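Putative isomerase (Sinorhizobium meliloti, PDB 2PPG) is a putative isomerase of the enolase superfamily, related to mandelate racemase and muconate lactonizing enzyme, whose precise function is not established. Local coordinates at residues Tyr23-Gly37 / Arg41-Arg53. Numbering follows the deposited sequence.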
ATOM      1  N   TYR A  23      -7.849 -44.340  -9.879  1.00 86.89           N
ATOM      2  CA  TYR A  23      -7.771 -42.983 -10.441  1.00 85.01           C
ATOM      3  C   TYR A  23      -6.339 -42.436 -10.527  1.00 84.53           C
ATOM      4  O   TYR A  23      -5.513 -42.704  -9.654  1.00 82.36           O
ATOM      5  CB  TYR A  23      -8.674 -42.036  -9.625  1.00 83.10           C
ATOM      6  CG  TYR A  23      -8.724 -40.600 -10.112  1.00 82.16           C
ATOM      7  CD1 TYR A  23      -9.582 -40.223 -11.144  1.00 81.60           C
ATOM      8  CD2 TYR A  23      -7.920 -39.621  -9.532  1.00 81.48           C
ATOM      9  CE1 TYR A  23      -9.629 -38.912 -11.592  1.00 81.06           C
ATOM     10  CE2 TYR A  23      -7.959 -38.309  -9.976  1.00 81.47           C
ATOM     11  CZ  TYR A  23      -8.816 -37.961 -11.003  1.00 81.21           C
ATOM     12  OH  TYR A  23      -8.855 -36.660 -11.439  1.00 80.66           O
ATOM     13  N   LEU A  24      -6.056 -41.694 -11.601  1.00 86.49           N
ATOM     14  CA  LEU A  24      -4.786 -40.972 -11.766  1.00 87.83           C
ATOM     15  C   LEU A  24      -3.625 -41.891 -12.156  1.00 86.92           C
ATOM     16  O   LEU A  24      -2.485 -41.448 -12.269  1.00 87.43           O
ATOM     17  CB  LEU A  24      -4.458 -40.175 -10.490  1.00 89.29           C
ATOM     18  CG  LEU A  24      -3.663 -38.867 -10.512  1.00 90.12           C
ATOM     19  CD1 LEU A  24      -4.297 -37.874  -9.560  1.00 89.88           C
ATOM     20  CD2 LEU A  24      -2.204 -39.097 -10.150  1.00 91.17           C
ATOM     21  N   GLY A  25      -3.920 -43.171 -12.366  1.00 86.84           N
ATOM     22  CA  GLY A  25      -2.903 -44.140 -12.773  1.00 85.25           C
ATOM     23  C   GLY A  25      -2.591 -45.205 -11.735  1.00 84.28           C
ATOM     24  O   GLY A  25      -3.152 -45.203 -10.638  1.00 83.68           O
ATOM     25  N   LYS A  26      -1.688 -46.117 -12.092  1.00 84.42           N
ATOM     26  CA  LYS A  26      -1.278 -47.217 -11.218  1.00 83.75           C
ATOM     27  C   LYS A  26      -0.367 -46.728 -10.090  1.00 81.63           C
ATOM     28  O   LYS A  26       0.428 -45.807 -10.289  1.00 81.30           O
ATOM     29  CB  LYS A  26      -0.573 -48.312 -12.028  1.00 83.59           C
ATOM     30  CG  LYS A  26      -1.471 -49.011 -13.038  1.00 85.05           C
ATOM     31  CD  LYS A  26      -0.748 -50.151 -13.752  1.00 85.88           C
ATOM     32  CE  LYS A  26      -1.632 -50.783 -14.833  1.00 86.58           C
ATOM     33  NZ  LYS A  26      -0.910 -51.819 -15.635  1.00 84.74           N
ATOM     34  N   PRO A  27      -0.484 -47.339  -8.897  1.00 79.85           N
ATOM     35  CA  PRO A  27       0.351 -46.943  -7.764  1.00 78.33           C
ATOM     36  C   PRO A  27       1.842 -47.158  -8.015  1.00 77.24           C
ATOM     37  O   PRO A  27       2.225 -48.083  -8.730  1.00 77.72           O
ATOM     38  CB  PRO A  27      -0.130 -47.861  -6.633  1.00 77.60           C
ATOM     39  CG  PRO A  27      -0.813 -49.000  -7.311  1.00 77.50           C
ATOM     40  CD  PRO A  27      -1.422 -48.421  -8.539  1.00 78.72           C
ATOM     41  N   ARG A  28       2.667 -46.289  -7.441  1.00 75.78           N
ATOM     42  CA  ARG A  28       4.110 -46.468  -7.445  1.00 75.78           C
ATOM     43  C   ARG A  28       4.480 -47.314  -6.233  1.00 75.07           C
ATOM     44  O   ARG A  28       3.644 -47.503  -5.352  1.00 75.08           O
ATOM     45  CB  ARG A  28       4.816 -45.115  -7.416  1.00 76.81           C
ATOM     46  CG  ARG A  28       4.828 -44.410  -8.756  1.00 78.32           C
ATOM     47  CD  ARG A  28       5.205 -42.951  -8.589  1.00 81.93           C
ATOM     48  NE  ARG A  28       5.244 -42.242  -9.865  1.00 84.04           N
ATOM     49  CZ  ARG A  28       5.419 -40.929  -9.991  1.00 85.01           C
ATOM     50  NH1 ARG A  28       5.567 -40.167  -8.914  1.00 85.01           N
ATOM     51  NH2 ARG A  28       5.440 -40.376 -11.197  1.00 86.18           N
ATOM     52  N   PRO A  29       5.720 -47.846  -6.194  1.00 75.91           N
ATOM     53  CA  PRO A  29       6.167 -48.767  -5.147  1.00 75.06           C
ATOM     54  C   PRO A  29       5.468 -48.589  -3.791  1.00 75.01           C
ATOM     55  O   PRO A  29       4.726 -49.485  -3.364  1.00 75.57           O
ATOM     56  CB  PRO A  29       7.658 -48.452  -5.032  1.00 75.69           C
ATOM     57  CG  PRO A  29       8.057 -47.984  -6.424  1.00 76.03           C
ATOM     58  CD  PRO A  29       6.795 -47.602  -7.174  1.00 76.13           C
ATOM     59  N   GLY A  30       5.683 -47.446  -3.138  1.00 71.25           N
ATOM     60  CA  GLY A  30       5.150 -47.213  -1.788  1.00 66.54           C
ATOM     61  C   GLY A  30       3.775 -46.569  -1.714  1.00 63.15           C
ATOM     62  O   GLY A  30       3.527 -45.719  -0.859  1.00 59.12           O
ATOM     63  N   GLU A  31       2.878 -46.986  -2.604  1.00 60.78           N
ATOM     64  CA  GLU A  31       1.545 -46.406  -2.689  1.00 56.94           C
ATOM     65  C   GLU A  31       0.443 -47.471  -2.739  1.00 55.19           C
ATOM     66  O   GLU A  31      -0.544 -47.313  -3.450  1.00 54.97           O
ATOM     67  CB  GLU A  31       1.444 -45.496  -3.912  1.00 55.50           C
ATOM     68  CG  GLU A  31       2.460 -44.367  -3.955  1.00 54.97           C
ATOM     69  CD  GLU A  31       2.192 -43.391  -5.091  1.00 57.30           C
ATOM     70  OE1 GLU A  31       1.370 -43.717  -5.980  1.00 56.56           O
ATOM     71  OE2 GLU A  31       2.796 -42.293  -5.092  1.00 57.48           O
ATOM     72  N   GLU A  32       0.614 -48.543  -1.974  1.00 54.15           N
ATOM     73  CA  GLU A  32      -0.380 -49.605  -1.891  1.00 57.21           C
ATOM     74  C   GLU A  32      -1.587 -49.188  -1.047  1.00 56.59           C
ATOM     75  O   GLU A  32      -1.431 -48.479  -0.052  1.00 57.31           O
ATOM     76  CB  GLU A  32       0.246 -50.866  -1.288  1.00 61.21           C
ATOM     77  CG  GLU A  32       1.424 -51.437  -2.078  1.00 67.60           C
ATOM     78  CD  GLU A  32       2.790 -51.044  -1.509  1.00 71.74           C
ATOM     79  OE1 GLU A  32       2.871 -50.086  -0.698  1.00 72.35           O
ATOM     80  OE2 GLU A  32       3.790 -51.704  -1.879  1.00 72.24           O
ATOM     81  N   PRO A  33      -2.800 -49.618  -1.443  1.00 54.27           N
ATOM     82  CA  PRO A  33      -4.001 -49.389  -0.628  1.00 53.07           C
ATOM     83  C   PRO A  33      -3.938 -50.126   0.700  1.00 51.75           C
ATOM     84  O   PRO A  33      -3.221 -51.113   0.805  1.00 55.60           O
ATOM     85  CB  PRO A  33      -5.134 -49.967  -1.487  1.00 53.16           C
ATOM     86  CG  PRO A  33      -4.468 -50.890  -2.451  1.00 53.35           C
ATOM     87  CD  PRO A  33      -3.111 -50.302  -2.709  1.00 54.44           C
ATOM     88  N   ASN A  34      -4.684 -49.652   1.696  1.00 47.99           N
ATOM     89  CA  ASN A  34      -4.709 -50.278   3.015  1.00 46.45           C
ATOM     90  C   ASN A  34      -5.822 -51.307   3.175  1.00 49.00           C
ATOM     91  O   ASN A  34      -6.286 -51.872   2.190  1.00 49.61           O
ATOM     92  CB  ASN A  34      -4.790 -49.218   4.123  1.00 44.88           C
ATOM     93  CG  ASN A  34      -6.121 -48.454   4.139  1.00 45.17           C
ATOM     94  OD1 ASN A  34      -7.091 -48.821   3.473  1.00 44.78           O
ATOM     95  ND2 ASN A  34      -6.164 -47.388   4.925  1.00 43.66           N
ATOM     96  N   GLY A  35      -6.243 -51.541   4.418  1.00 51.68           N
ATOM     97  CA  GLY A  35      -7.343 -52.456   4.710  1.00 54.01           C
ATOM     98  C   GLY A  35      -8.650 -52.109   4.007  1.00 54.70           C
ATOM     99  O   GLY A  35      -9.297 -52.977   3.426  1.00 54.40           O
ATOM    100  N   ARG A  36      -9.032 -50.833   4.040  1.00 53.41           N
ATOM    101  CA  ARG A  36     -10.318 -50.417   3.493  1.00 50.22           C
ATOM    102  C   ARG A  36     -10.265 -50.014   2.014  1.00 48.75           C
ATOM    103  O   ARG A  36     -11.285 -49.636   1.432  1.00 49.85           O
ATOM    104  CB  ARG A  36     -10.903 -49.285   4.331  1.00 52.65           C
ATOM    105  CG  ARG A  36     -10.610 -49.403   5.819  1.00 55.20           C
ATOM    106  CD  ARG A  36     -11.309 -48.308   6.600  1.00 54.75           C
ATOM    107  NE  ARG A  36     -12.390 -48.816   7.439  1.00 56.98           N
ATOM    108  CZ  ARG A  36     -12.224 -49.229   8.699  1.00 58.20           C
ATOM    109  NH1 ARG A  36     -13.262 -49.678   9.402  1.00 55.79           N
ATOM    110  NH2 ARG A  36     -11.017 -49.204   9.259  1.00 54.83           N
ATOM    111  N   GLY A  37      -9.089 -50.107   1.403  1.00 44.72           N
ATOM    112  CA  GLY A  37      -8.916 -49.714   0.004  1.00 41.40           C
ATOM    113  C   GLY A  37      -8.487 -48.262  -0.163  1.00 41.42           C
ATOM    114  O   GLY A  37      -8.847 -47.600  -1.149  1.00 40.97           O
ATOM    115  N   ARG A  41      -0.985 -41.077  -2.108  1.00 43.31           N
ATOM    116  CA  ARG A  41      -0.165 -40.718  -3.256  1.00 49.14           C
ATOM    117  C   ARG A  41       0.980 -39.796  -2.836  1.00 48.85           C
ATOM    118  O   ARG A  41       0.756 -38.715  -2.300  1.00 50.67           O
ATOM    119  CB  ARG A  41      -1.042 -40.041  -4.303  1.00 53.00           C
ATOM    120  CG  ARG A  41      -0.463 -40.009  -5.688  1.00 56.96           C
ATOM    121  CD  ARG A  41      -1.506 -40.471  -6.694  1.00 60.82           C
ATOM    122  NE  ARG A  41      -1.362 -41.884  -7.044  1.00 61.40           N
ATOM    123  CZ  ARG A  41      -2.334 -42.627  -7.565  1.00 61.75           C
ATOM    124  NH1 ARG A  41      -3.537 -42.108  -7.767  1.00 62.81           N
ATOM    125  NH2 ARG A  41      -2.107 -43.898  -7.865  1.00 62.12           N
ATOM    126  N   LYS A  42       2.203 -40.234  -3.090  1.00 49.72           N
ATOM    127  CA  LYS A  42       3.397 -39.542  -2.613  1.00 50.45           C
ATOM    128  C   LYS A  42       3.518 -38.105  -3.147  1.00 48.86           C
ATOM    129  O   LYS A  42       3.804 -37.177  -2.389  1.00 47.79           O
ATOM    130  CB  LYS A  42       4.646 -40.373  -2.952  1.00 52.97           C
ATOM    131  CG  LYS A  42       5.966 -39.816  -2.429  1.00 58.90           C
ATOM    132  CD  LYS A  42       6.407 -40.459  -1.108  1.00 60.68           C
ATOM    133  CE  LYS A  42       7.756 -39.889  -0.666  1.00 60.18           C
ATOM    134  NZ  LYS A  42       8.403 -40.709   0.400  1.00 62.79           N
ATOM    135  N   ALA A  43       3.273 -37.918  -4.442  1.00 47.82           N
ATOM    136  CA  ALA A  43       3.428 -36.603  -5.080  1.00 45.91           C
ATOM    137  C   ALA A  43       2.655 -35.487  -4.388  1.00 45.57           C
ATOM    138  O   ALA A  43       3.081 -34.333  -4.419  1.00 46.88           O
ATOM    139  CB  ALA A  43       3.032 -36.665  -6.542  1.00 45.68           C
ATOM    140  N   ASN A  44       1.523 -35.825  -3.772  1.00 41.36           N
ATOM    141  CA  ASN A  44       0.706 -34.818  -3.100  1.00 39.79           C
ATOM    142  C   ASN A  44       0.215 -35.232  -1.714  1.00 37.92           C
ATOM    143  O   ASN A  44      -0.694 -34.617  -1.164  1.00 36.55           O
ATOM    144  CB  ASN A  44      -0.471 -34.393  -3.991  1.00 38.99           C
ATOM    145  CG  ASN A  44      -1.416 -35.546  -4.311  1.00 39.45           C
ATOM    146  OD1 ASN A  44      -1.282 -36.654  -3.782  1.00 43.18           O
ATOM    147  ND2 ASN A  44      -2.380 -35.284  -5.177  1.00 37.97           N
ATOM    148  N   ARG A  45       0.816 -36.280  -1.161  1.00 36.98           N
ATOM    149  CA  ARG A  45       0.487 -36.767   0.179  1.00 37.95           C
ATOM    150  C   ARG A  45      -1.031 -36.919   0.413  1.00 37.86           C
ATOM    151  O   ARG A  45      -1.499 -36.934   1.555  1.00 36.57           O
ATOM    152  CB  ARG A  45       1.146 -35.889   1.262  1.00 42.15           C
ATOM    153  CG  ARG A  45       2.563 -35.355   0.916  1.00 47.36           C
ATOM    154  CD  ARG A  45       3.544 -35.416   2.100  1.00 49.10           C
ATOM    155  NE  ARG A  45       2.929 -34.978   3.353  1.00 52.81           N
ATOM    156  CZ  ARG A  45       3.276 -35.404   4.571  1.00 53.52           C
ATOM    157  NH1 ARG A  45       4.246 -36.297   4.723  1.00 52.35           N
ATOM    158  NH2 ARG A  45       2.640 -34.939   5.643  1.00 52.84           N
ATOM    159  N   THR A  46      -1.786 -37.052  -0.679  1.00 36.95           N
ATOM    160  CA  THR A  46      -3.249 -37.108  -0.623  1.00 35.03           C
ATOM    161  C   THR A  46      -3.795 -38.540  -0.668  1.00 31.91           C
ATOM    162  O   THR A  46      -3.281 -39.380  -1.403  1.00 29.34           O
ATOM    163  CB  THR A  46      -3.852 -36.303  -1.770  1.00 37.55           C
ATOM    164  OG1 THR A  46      -3.302 -34.977  -1.753  1.00 43.08           O
ATOM    165  CG2 THR A  46      -5.362 -36.218  -1.635  1.00 40.06           C
ATOM    166  N   VAL A  47      -4.827 -38.802   0.136  1.00 26.16           N
ATOM    167  CA  VAL A  47      -5.457 -40.115   0.227  1.00 26.45           C
ATOM    168  C   VAL A  47      -6.497 -40.324  -0.889  1.00 32.54           C
ATOM    169  O   VAL A  47      -7.324 -39.440  -1.164  1.00 32.26           O
ATOM    170  CB  VAL A  47      -6.135 -40.332   1.640  1.00 27.10           C
ATOM    171  CG1 VAL A  47      -7.388 -39.472   1.816  1.00 15.75           C
ATOM    172  CG2 VAL A  47      -6.464 -41.807   1.895  1.00 22.44           C
ATOM    173  N   TYR A  48      -6.440 -41.498  -1.520  1.00 36.91           N
ATOM    174  CA  TYR A  48      -7.367 -41.895  -2.590  1.00 37.27           C
ATOM    175  C   TYR A  48      -8.002 -43.255  -2.298  1.00 38.36           C
ATOM    176  O   TYR A  48      -7.369 -44.115  -1.682  1.00 37.72           O
ATOM    177  CB  TYR A  48      -6.633 -41.967  -3.935  1.00 36.42           C
ATOM    178  CG  TYR A  48      -6.168 -40.626  -4.453  1.00 35.33           C
ATOM    179  CD1 TYR A  48      -6.989 -39.852  -5.252  1.00 33.59           C
ATOM    180  CD2 TYR A  48      -4.906 -40.134  -4.135  1.00 35.72           C
ATOM    181  CE1 TYR A  48      -6.582 -38.629  -5.720  1.00 35.99           C
ATOM    182  CE2 TYR A  48      -4.483 -38.912  -4.603  1.00 34.89           C
ATOM    183  CZ  TYR A  48      -5.330 -38.161  -5.390  1.00 37.08           C
ATOM    184  OH  TYR A  48      -4.925 -36.934  -5.858  1.00 37.37           O
ATOM    185  N   PRO A  49      -9.267 -43.448  -2.721  1.00 39.91           N
ATOM    186  CA  PRO A  49      -9.846 -44.795  -2.769  1.00 39.96           C
ATOM    187  C   PRO A  49      -9.515 -45.489  -4.106  1.00 41.65           C
ATOM    188  O   PRO A  49      -9.227 -44.814  -5.098  1.00 40.28           O
ATOM    189  CB  PRO A  49     -11.344 -44.525  -2.652  1.00 32.10           C
ATOM    190  CG  PRO A  49     -11.530 -43.190  -3.242  1.00 31.58           C
ATOM    191  CD  PRO A  49     -10.236 -42.425  -3.150  1.00 35.67           C
ATOM    192  N   THR A  50      -9.531 -46.819  -4.125  1.00 43.06           N
ATOM    193  CA  THR A  50      -9.264 -47.566  -5.362  1.00 42.53           C
ATOM    194  C   THR A  50     -10.535 -47.685  -6.192  1.00 42.64           C
ATOM    195  O   THR A  50     -10.487 -47.867  -7.402  1.00 48.63           O
ATOM    196  CB  THR A  50      -8.688 -48.969  -5.080  1.00 43.32           C
ATOM    197  OG1 THR A  50      -9.331 -49.538  -3.929  1.00 43.89           O
ATOM    198  CG2 THR A  50      -7.192 -48.880  -4.807  1.00 44.34           C
ATOM    199  N   PHE A  51     -11.671 -47.550  -5.527  1.00 39.38           N
ATOM    200  CA  PHE A  51     -12.982 -47.617  -6.156  1.00 39.94           C
ATOM    201  C   PHE A  51     -13.560 -46.206  -6.328  1.00 41.21           C
ATOM    202  O   PHE A  51     -13.107 -45.265  -5.680  1.00 42.18           O
ATOM    203  CB  PHE A  51     -13.895 -48.415  -5.239  1.00 36.41           C
ATOM    204  CG  PHE A  51     -13.864 -47.936  -3.815  1.00 36.26           C
ATOM    205  CD1 PHE A  51     -14.782 -46.998  -3.367  1.00 35.00           C
ATOM    206  CD2 PHE A  51     -12.882 -48.388  -2.934  1.00 37.32           C
ATOM    207  CE1 PHE A  51     -14.747 -46.540  -2.064  1.00 33.84           C
ATOM    208  CE2 PHE A  51     -12.846 -47.942  -1.626  1.00 36.74           C
ATOM    209  CZ  PHE A  51     -13.785 -47.013  -1.192  1.00 36.05           C
ATOM    210  N   ASP A  52     -14.564 -46.050  -7.184  1.00 40.89           N
ATOM    211  CA  ASP A  52     -15.278 -44.768  -7.258  1.00 39.88           C
ATOM    212  C   ASP A  52     -16.511 -44.812  -6.375  1.00 37.53           C
ATOM    213  O   ASP A  52     -17.185 -45.837  -6.293  1.00 41.99           O
ATOM    214  CB  ASP A  52     -15.667 -44.423  -8.697  1.00 43.06           C
ATOM    215  CG  ASP A  52     -14.466 -43.995  -9.547  1.00 48.10           C
ATOM    216  OD1 ASP A  52     -13.416 -43.630  -8.959  1.00 50.55           O
ATOM    217  OD2 ASP A  52     -14.572 -44.024 -10.798  1.00 45.99           O
ATOM    218  N   ARG A  53     -16.800 -43.695  -5.713  1.00 35.54           N
ATOM    219  CA  ARG A  53     -17.919 -43.583  -4.788  1.00 26.35           C
ATOM    220  C   ARG A  53     -18.312 -42.124  -4.697  1.00 29.30           C
ATOM    221  O   ARG A  53     -17.466 -41.255  -4.872  1.00 35.79           O
ATOM    222  CB  ARG A  53     -17.527 -44.101  -3.412  1.00 23.52           C
ATOM    223  CG  ARG A  53     -18.697 -44.215  -2.429  1.00 25.20           C
ATOM    224  CD  ARG A  53     -18.270 -44.856  -1.122  1.00 26.44           C
ATOM    225  NE  ARG A  53     -17.132 -44.184  -0.492  1.00 29.38           N
ATOM    226  CZ  ARG A  53     -16.319 -44.759   0.394  1.00 28.77           C
ATOM    227  NH1 ARG A  53     -16.512 -46.024   0.744  1.00 23.04           N
ATOM    228  NH2 ARG A  53     -15.301 -44.075   0.919  1.00 29.69           N
TER
HETATM  229  O   HOH W   1       2.568 -40.293  -6.505  1.00 40.49           O
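Glu31 and Gly37 bring the irregular loop 23-37 closest to segment 41-53: Glu31 CA is 6.0 Å from Arg41 CA, and Gly37 CA is 5.7 Å from Pro49 CA. The chain leaves Gly37 directly into the antiparallel hairpin of strands 38-41 and 46-49. Arg41 buries more surface here than any other residue. Its CG lies anti to the backbone N (chi1 -161°), and bends at chi2 and chi3 turn the guanidinium into the curve of the loop. Arg41 NH1 donates to Tyr23 O at 2.8 Å, while NH2 makes a weak bond to Gly25 O. Arg41 NE also makes a salt bridge to Glu31 OE1, and its hydrogen bond there is weak at 3.5 Å though nearly straight (164°). The two charged groups do not lie flat together: their planes are 54° apart. Glu31 OE2 takes the backbone N of Lys42 at 2.9 Å, from above the carboxylate plane. A water links the same oxygen to Ala43 N. Leu24 lies alongside Arg41, its CD2 3.8 Å from Arg41 CD, and its CD1 reaches the phenol end of Tyr48. Tyr23 meets the Tyr48 ring obliquely. At the other end, Gly37 O receives Thr50 N at 3.2 Å, and Thr50 CG2 packs on Pro33. Arg114 of the second subunit makes a cation-pi contact with Tyr48. The contact thus fastens the loop to the hairpin and to the turn just after it. Backbone carbonyls and one carboxylate share the guanidinium, which probably steadies both the buried charge of Arg41 and the path of the loop.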